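Local structure of uroporphyrinogen-III synthetase (Pseudomonas syringae pv. tomato, 3RE1) at residues Leu43-Thr48 / Pro178-Gly183; Thr184-Val189 / Pro217-Leu222. The protein probably catalyses cyclization of the linear tetrapyrrole hydroxymethylbilane to the macrocycle uroporphyrinogen III, a step in porphyrin biosynthesis. All coordinates share one frame; numbering follows the deposited sequence.

In the fold
Contact 1 (43-48 with 178-183) sits at the chain crossings between the two alpha/beta domains of the synthase. Contact 2 (184-189 with 217-222) lies within the domain built on the parallel sheet that includes strand 39-42. Their centres are about 15 Å apart, on the same side of the chain's centre. In sequence they run in series: the chain leaves one domain through 43-48, comes back through 178-183, and continues directly into 184-189, whose helix then meets 217-222. Leu43 joins the two sites, its CD2 lying 3.4 Å from CD2 of Leu185. Through this pair the interdomain crossing is connected with the helix packing of the domain.

Contact 1 of 2, residues Leu43-Thr48 / Pro178-Gly183; sequences LPLLET and PQHAPG
Pro178 and His180 pack against Leu43-Glu47 in the two-chain connection between the alpha/beta domains of uroporphyrinogen-III synthase: one segment leads out of strand 39-42 into strand 47-50 of the other sheet, the other carries the chain back after strand 166-176. The CA atoms come nearest at Leu45 and Pro178, 5.9 Å apart. The side chains of Leu43 and His180 run alongside one another, pointing opposite ways. With CG of Leu43 anti to its N (chi1 170°), CD1 of Leu43 comes over one face of the His180 ring, a CH-pi contact 26° off the ring normal; its exact depth is doubtful, because CD1 is modelled too close to one ring carbon. On the opposite face, toward the rim, lies Pro178 O of the same segment. Pro44 meets the imidazole through its own ring, Pro44 CG standing 4.0 Å from His180 NE2. Leu211 of helix 209-212 also touches His180. Farther along, the Pro178 ring rests on backbone as well as side chain: its CD is 3.0 Å from Leu45 O. Glu47, hydrogen-bonded through its backbone to Tyr176 of strand 166-176, finishes the contact with its aliphatic stem, Glu47 CG lying 3.5 Å from Pro178 CG.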
ATOM      1  N   LEU A  43       2.425 -14.666   7.375  1.00 55.81           N
ATOM      2  CA  LEU A  43       2.192 -14.122   8.707  1.00 58.40           C
ATOM      3  C   LEU A  43       1.740 -12.648   8.525  1.00 62.28           C
ATOM      4  O   LEU A  43       2.575 -11.741   8.494  1.00 59.54           O
ATOM      5  CB  LEU A  43       3.477 -14.186   9.534  1.00 55.96           C
ATOM      6  CG  LEU A  43       3.431 -13.436  10.867  1.00 54.97           C
ATOM      7  CD1 LEU A  43       2.523 -14.166  11.830  1.00 61.70           C
ATOM      8  CD2 LEU A  43       4.800 -13.328  11.453  1.00 57.70           C
ATOM      9  N   PRO A  44       0.414 -12.406   8.407  1.00 64.30           N
ATOM     10  CA  PRO A  44      -0.146 -11.081   8.148  1.00 63.18           C
ATOM     11  C   PRO A  44       0.201 -10.050   9.219  1.00 65.08           C
ATOM     12  O   PRO A  44      -0.022 -10.278  10.404  1.00 63.86           O
ATOM     13  CB  PRO A  44      -1.647 -11.348   8.078  1.00 64.30           C
ATOM     14  CG  PRO A  44      -1.845 -12.479   9.040  1.00 66.06           C
ATOM     15  CD  PRO A  44      -0.656 -13.373   8.722  1.00 64.96           C
ATOM     16  N   LEU A  45       0.747  -8.916   8.785  1.00 66.48           N
ATOM     17  CA  LEU A  45       1.148  -7.854   9.684  1.00 64.63           C
ATOM     18  C   LEU A  45       0.214  -6.662   9.581  1.00 64.37           C
ATOM     19  O   LEU A  45       0.098  -5.889  10.528  1.00 65.79           O
ATOM     20  CB  LEU A  45       2.585  -7.441   9.380  1.00 64.26           C
ATOM     21  CG  LEU A  45       3.649  -8.539   9.495  1.00 63.85           C
ATOM     22  CD1 LEU A  45       4.997  -7.921   9.302  1.00 62.93           C
ATOM     23  CD2 LEU A  45       3.591  -9.212  10.851  1.00 57.73           C
ATOM     24  N   LEU A  46      -0.453  -6.528   8.436  1.00 64.20           N
ATOM     25  CA  LEU A  46      -1.429  -5.461   8.211  1.00 63.15           C
ATOM     26  C   LEU A  46      -2.818  -5.984   7.957  1.00 64.27           C
ATOM     27  O   LEU A  46      -3.008  -7.001   7.307  1.00 65.90           O
ATOM     28  CB  LEU A  46      -1.051  -4.624   6.991  1.00 61.66           C
ATOM     29  CG  LEU A  46       0.140  -3.702   7.100  1.00 61.63           C
ATOM     30  CD1 LEU A  46       0.007  -2.864   8.363  1.00 58.52           C
ATOM     31  CD2 LEU A  46       1.385  -4.558   7.117  1.00 68.88           C
ATOM     32  N   GLU A  47      -3.795  -5.251   8.453  1.00 66.21           N
ATOM     33  CA  GLU A  47      -5.167  -5.545   8.143  1.00 71.21           C
ATOM     34  C   GLU A  47      -5.868  -4.243   7.836  1.00 72.85           C
ATOM     35  O   GLU A  47      -5.522  -3.210   8.413  1.00 73.62           O
ATOM     36  CB  GLU A  47      -5.807  -6.225   9.331  1.00 73.42           C
ATOM     37  CG  GLU A  47      -5.735  -7.736   9.256  1.00 72.97           C
ATOM     38  CD  GLU A  47      -6.763  -8.328   8.301  1.00 76.01           C
ATOM     39  OE1 GLU A  47      -6.679  -8.053   7.077  1.00 75.32           O
ATOM     40  OE2 GLU A  47      -7.651  -9.082   8.779  1.00 78.11           O
ATOM     41  N   THR A  48      -6.839  -4.283   6.924  1.00 73.73           N
ATOM     42  CA  THR A  48      -7.562  -3.069   6.532  1.00 73.10           C
ATOM     43  C   THR A  48      -8.900  -2.980   7.248  1.00 70.57           C
ATOM     44  O   THR A  48      -9.792  -3.791   7.002  1.00 70.85           O
ATOM     45  CB  THR A  48      -7.807  -3.030   5.008  1.00 73.85           C
ATOM     46  OG1 THR A  48      -6.765  -3.743   4.324  1.00 72.32           O
ATOM     47  CG2 THR A  48      -7.798  -1.603   4.530  1.00 76.06           C
ATOM     48  N   PRO A 178      -2.454  -7.299  13.210  1.00 69.92           N
ATOM     49  CA  PRO A 178      -3.206  -8.440  13.695  1.00 69.71           C
ATOM     50  C   PRO A 178      -2.624  -8.967  15.002  1.00 70.94           C
ATOM     51  O   PRO A 178      -1.422  -8.875  15.239  1.00 72.58           O
ATOM     52  CB  PRO A 178      -3.049  -9.442  12.562  1.00 67.98           C
ATOM     53  CG  PRO A 178      -3.056  -8.566  11.361  1.00 68.72           C
ATOM     54  CD  PRO A 178      -2.188  -7.420  11.764  1.00 68.50           C
ATOM     55  N   GLN A 179      -3.487  -9.495  15.857  1.00 73.84           N
ATOM     56  CA  GLN A 179      -3.058 -10.013  17.147  1.00 76.72           C
ATOM     57  C   GLN A 179      -2.272 -11.323  17.006  1.00 76.89           C
ATOM     58  O   GLN A 179      -2.847 -12.368  16.661  1.00 66.97           O
ATOM     59  CB  GLN A 179      -4.273 -10.201  18.068  1.00 80.41           C
ATOM     60  CG  GLN A 179      -3.916 -10.302  19.556  1.00 81.78           C
ATOM     61  CD  GLN A 179      -2.953  -9.189  20.017  1.00 85.98           C
ATOM     62  OE1 GLN A 179      -2.159  -9.383  20.962  1.00 86.63           O
ATOM     63  NE2 GLN A 179      -3.020  -8.022  19.356  1.00 81.45           N
ATOM     64  N   HIS A 180      -0.959 -11.239  17.266  1.00 78.56           N
ATOM     65  CA  HIS A 180      -0.037 -12.386  17.188  1.00 78.32           C
ATOM     66  C   HIS A 180       0.669 -12.695  18.500  1.00 78.88           C
ATOM     67  O   HIS A 180       1.102 -11.788  19.224  1.00 77.58           O
ATOM     68  CB  HIS A 180       1.029 -12.164  16.119  1.00 75.98           C
ATOM     69  CG  HIS A 180       0.511 -12.276  14.727  1.00 79.74           C
ATOM     70  ND1 HIS A 180       1.106 -11.638  13.661  1.00 80.68           N
ATOM     71  CD2 HIS A 180      -0.556 -12.941  14.220  1.00 82.77           C
ATOM     72  CE1 HIS A 180       0.431 -11.908  12.558  1.00 81.19           C
ATOM     73  NE2 HIS A 180      -0.584 -12.696  12.869  1.00 81.05           N
ATOM     74  N   ALA A 181       0.799 -13.987  18.786  1.00 78.29           N
ATOM     75  CA  ALA A 181       1.513 -14.440  19.972  1.00 79.97           C
ATOM     76  C   ALA A 181       2.973 -13.984  19.882  1.00 79.90           C
ATOM     77  O   ALA A 181       3.591 -14.089  18.818  1.00 82.05           O
ATOM     78  CB  ALA A 181       1.428 -15.961  20.081  1.00 78.89           C
ATOM     79  N   PRO A 182       3.527 -13.455  20.990  1.00 78.68           N
ATOM     80  CA  PRO A 182       4.907 -12.961  21.011  1.00 76.29           C
ATOM     81  C   PRO A 182       5.922 -13.987  20.541  1.00 74.41           C
ATOM     82  O   PRO A 182       5.814 -15.182  20.841  1.00 73.23           O
ATOM     83  CB  PRO A 182       5.127 -12.620  22.482  1.00 76.48           C
ATOM     84  CG  PRO A 182       3.775 -12.180  22.928  1.00 79.67           C
ATOM     85  CD  PRO A 182       2.854 -13.196  22.278  1.00 79.93           C
ATOM     86  N   GLY A 183       6.906 -13.512  19.794  1.00 71.58           N
ATOM     87  CA  GLY A 183       7.935 -14.398  19.287  1.00 70.04           C
ATOM     88  C   GLY A 183       7.549 -15.282  18.108  1.00 68.39           C
ATOM     89  O   GLY A 183       8.415 -15.988  17.575  1.00 67.95           O
TER

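Contact 2 of 2, residues Thr184-Val189 / Pro217-Leu222; sequences TLLQRV and PDLAGL
Leu219 reaches from helix 216-219 toward the segment that opens into helix 186-191 and meets three apolar side chains there, Leu185, Leu186 and Val189. Its CA is 8.0 Å from the CA of Leu186, so the gap is bridged by side chains alone. In Leu219, CG is anti to the carbonyl carbon (chi1 -56°), and the two methyls divide the work. CD1 of Leu219 meets CD1 of Leu185; the two side chains cross at a slant, and their modelled separation is too short to be taken literally. CD2 of Leu219 lies 3.9 Å from CD1 of Leu186, and Val189 CG2 is farther from that same Leu219 CD2, at 4.3 Å. Leu185 and Leu186 both have CG anti to the backbone N, which swings their ends nearer to Leu219 although neither residue starts out aimed at it.

Val189, one helical turn beyond Leu185, is aimed at the other segment from its first bond. Its N donates a hydrogen bond to Leu185 O at 3.1 Å, and its second methyl, CG1, reaches Leu222 CD1 at 4.2 Å. Leu222 is brought alongside by the type I turn from Leu219 to Leu222, closed by the hydrogen bond from Leu222 N to Leu219 O at 3.0 Å. From helix 209-212, Leu211 touches Leu185 and Ala212 touches Leu219, extending the buried apolar patch. The two helices precede the neighbouring parallel strands 196-198 and 224-226, and their side chains meet within the helical covering of this alpha/beta domain.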
ATOM      1  N   THR A 184       6.279 -15.252  17.688  1.00 67.61           N
ATOM      2  CA  THR A 184       5.821 -16.124  16.588  1.00 65.73           C
ATOM      3  C   THR A 184       6.476 -15.800  15.249  1.00 64.75           C
ATOM      4  O   THR A 184       6.275 -16.523  14.272  1.00 63.23           O
ATOM      5  CB  THR A 184       4.270 -16.129  16.393  1.00 65.22           C
ATOM      6  OG1 THR A 184       3.777 -14.788  16.339  1.00 64.81           O
ATOM      7  CG2 THR A 184       3.582 -16.878  17.519  1.00 65.49           C
ATOM      8  N   LEU A 185       7.261 -14.718  15.210  1.00 62.54           N
ATOM      9  CA  LEU A 185       7.956 -14.307  13.986  1.00 58.34           C
ATOM     10  C   LEU A 185       9.243 -15.104  13.810  1.00 54.98           C
ATOM     11  O   LEU A 185       9.495 -15.657  12.746  1.00 50.94           O
ATOM     12  CB  LEU A 185       8.261 -12.798  14.006  1.00 57.22           C
ATOM     13  CG  LEU A 185       8.842 -12.139  12.737  1.00 55.20           C
ATOM     14  CD1 LEU A 185      10.327 -12.300  12.638  1.00 53.38           C
ATOM     15  CD2 LEU A 185       8.173 -12.662  11.468  1.00 54.83           C
ATOM     16  N   LEU A 186      10.049 -15.156  14.861  1.00 53.60           N
ATOM     17  CA  LEU A 186      11.265 -15.938  14.833  1.00 57.66           C
ATOM     18  C   LEU A 186      10.949 -17.437  14.689  1.00 59.67           C
ATOM     19  O   LEU A 186      11.541 -18.135  13.854  1.00 60.94           O
ATOM     20  CB  LEU A 186      12.092 -15.681  16.101  1.00 56.04           C
ATOM     21  CG  LEU A 186      13.460 -16.390  16.204  1.00 51.28           C
ATOM     22  CD1 LEU A 186      14.401 -16.060  15.027  1.00 42.90           C
ATOM     23  CD2 LEU A 186      14.136 -16.081  17.546  1.00 47.90           C
ATOM     24  N   GLN A 187      10.005 -17.933  15.487  1.00 59.85           N
ATOM     25  CA  GLN A 187       9.709 -19.360  15.463  1.00 61.75           C
ATOM     26  C   GLN A 187       9.071 -19.712  14.132  1.00 61.03           C
ATOM     27  O   GLN A 187       9.113 -20.869  13.692  1.00 60.14           O
ATOM     28  CB  GLN A 187       8.800 -19.775  16.634  1.00 60.77           C
ATOM     29  CG  GLN A 187       7.337 -19.549  16.367  1.00 69.45           C
ATOM     30  CD  GLN A 187       6.461 -20.048  17.490  1.00 77.14           C
ATOM     31  OE1 GLN A 187       6.478 -19.497  18.606  1.00 72.51           O
ATOM     32  NE2 GLN A 187       5.672 -21.098  17.206  1.00 75.39           N
ATOM     33  N   ARG A 188       8.484 -18.711  13.486  1.00 57.56           N
ATOM     34  CA  ARG A 188       7.863 -18.947  12.199  1.00 53.57           C
ATOM     35  C   ARG A 188       8.920 -19.066  11.117  1.00 50.57           C
ATOM     36  O   ARG A 188       8.792 -19.864  10.200  1.00 51.11           O
ATOM     37  CB  ARG A 188       6.894 -17.834  11.863  1.00 56.14           C
ATOM     38  CG  ARG A 188       6.176 -18.033  10.554  1.00 53.59           C
ATOM     39  CD  ARG A 188       5.351 -19.294  10.567  1.00 49.21           C
ATOM     40  NE  ARG A 188       4.268 -19.179   9.592  1.00 58.99           N
ATOM     41  CZ  ARG A 188       3.114 -18.541   9.809  1.00 57.89           C
ATOM     42  NH1 ARG A 188       2.858 -17.970  10.978  1.00 55.47           N
ATOM     43  NH2 ARG A 188       2.204 -18.488   8.854  1.00 60.21           N
ATOM     44  N   VAL A 189       9.974 -18.281  11.243  1.00 44.92           N
ATOM     45  CA  VAL A 189      11.060 -18.297  10.272  1.00 45.87           C
ATOM     46  C   VAL A 189      11.899 -19.565  10.411  1.00 46.07           C
ATOM     47  O   VAL A 189      12.446 -20.061   9.422  1.00 42.66           O
ATOM     48  CB  VAL A 189      11.977 -17.037  10.418  1.00 46.80           C
ATOM     49  CG1 VAL A 189      13.104 -17.052   9.381  1.00 47.42           C
ATOM     50  CG2 VAL A 189      11.161 -15.788  10.242  1.00 48.02           C
ATOM     51  N   PRO A 217      18.454  -8.650  15.438  1.00 65.63           N
ATOM     52  CA  PRO A 217      19.893  -8.669  15.117  1.00 66.00           C
ATOM     53  C   PRO A 217      20.382  -9.875  14.292  1.00 66.10           C
ATOM     54  O   PRO A 217      21.531  -9.894  13.820  1.00 64.52           O
ATOM     55  CB  PRO A 217      20.547  -8.634  16.496  1.00 67.07           C
ATOM     56  CG  PRO A 217      19.567  -7.813  17.287  1.00 71.01           C
ATOM     57  CD  PRO A 217      18.227  -8.341  16.860  1.00 67.25           C
ATOM     58  N   ASP A 218      19.532 -10.885  14.146  1.00 63.49           N
ATOM     59  CA  ASP A 218      19.890 -12.046  13.343  1.00 62.70           C
ATOM     60  C   ASP A 218      19.050 -12.159  12.072  1.00 59.74           C
ATOM     61  O   ASP A 218      19.578 -12.504  11.004  1.00 57.47           O
ATOM     62  CB  ASP A 218      19.795 -13.322  14.166  1.00 67.10           C
ATOM     63  CG  ASP A 218      20.979 -13.483  15.124  1.00 69.89           C
ATOM     64  OD1 ASP A 218      22.150 -13.500  14.638  1.00 53.81           O
ATOM     65  OD2 ASP A 218      20.719 -13.604  16.351  1.00 70.68           O
ATOM     66  N   LEU A 219      17.763 -11.831  12.188  1.00 53.85           N
ATOM     67  CA  LEU A 219      16.871 -11.772  11.023  1.00 50.09           C
ATOM     68  C   LEU A 219      17.361 -10.704  10.059  1.00 47.36           C
ATOM     69  O   LEU A 219      17.105 -10.802   8.850  1.00 46.66           O
ATOM     70  CB  LEU A 219      15.432 -11.444  11.432  1.00 49.19           C
ATOM     71  CG  LEU A 219      14.795 -12.381  12.454  1.00 52.10           C
ATOM     72  CD1 LEU A 219      13.488 -11.818  12.912  1.00 47.99           C
ATOM     73  CD2 LEU A 219      14.618 -13.779  11.865  1.00 48.04           C
ATOM     74  N   ALA A 220      18.063  -9.702  10.604  1.00 41.00           N
ATOM     75  CA  ALA A 220      18.524  -8.564   9.828  1.00 40.77           C
ATOM     76  C   ALA A 220      19.456  -8.954   8.689  1.00 42.04           C
ATOM     77  O   ALA A 220      19.611  -8.192   7.729  1.00 44.03           O
ATOM     78  CB  ALA A 220      19.178  -7.535  10.728  1.00 40.78           C
ATOM     79  N   GLY A 221      20.055 -10.137   8.779  1.00 43.98           N
ATOM     80  CA  GLY A 221      20.960 -10.582   7.729  1.00 45.24           C
ATOM     81  C   GLY A 221      20.278 -11.277   6.564  1.00 47.21           C
ATOM     82  O   GLY A 221      20.887 -11.434   5.503  1.00 48.34           O
ATOM     83  N   LEU A 222      19.018 -11.680   6.751  1.00 44.19           N
ATOM     84  CA  LEU A 222      18.233 -12.361   5.703  1.00 43.10           C
ATOM     85  C   LEU A 222      17.837 -11.416   4.593  1.00 40.95           C
ATOM     86  O   LEU A 222      17.682 -10.225   4.814  1.00 39.66           O
ATOM     87  CB  LEU A 222      16.966 -12.962   6.293  1.00 39.10           C
ATOM     88  CG  LEU A 222      17.273 -13.985   7.373  1.00 47.64           C
ATOM     89  CD1 LEU A 222      16.044 -14.210   8.256  1.00 45.55           C
ATOM     90  CD2 LEU A 222      17.764 -15.271   6.686  1.00 44.65           C
TER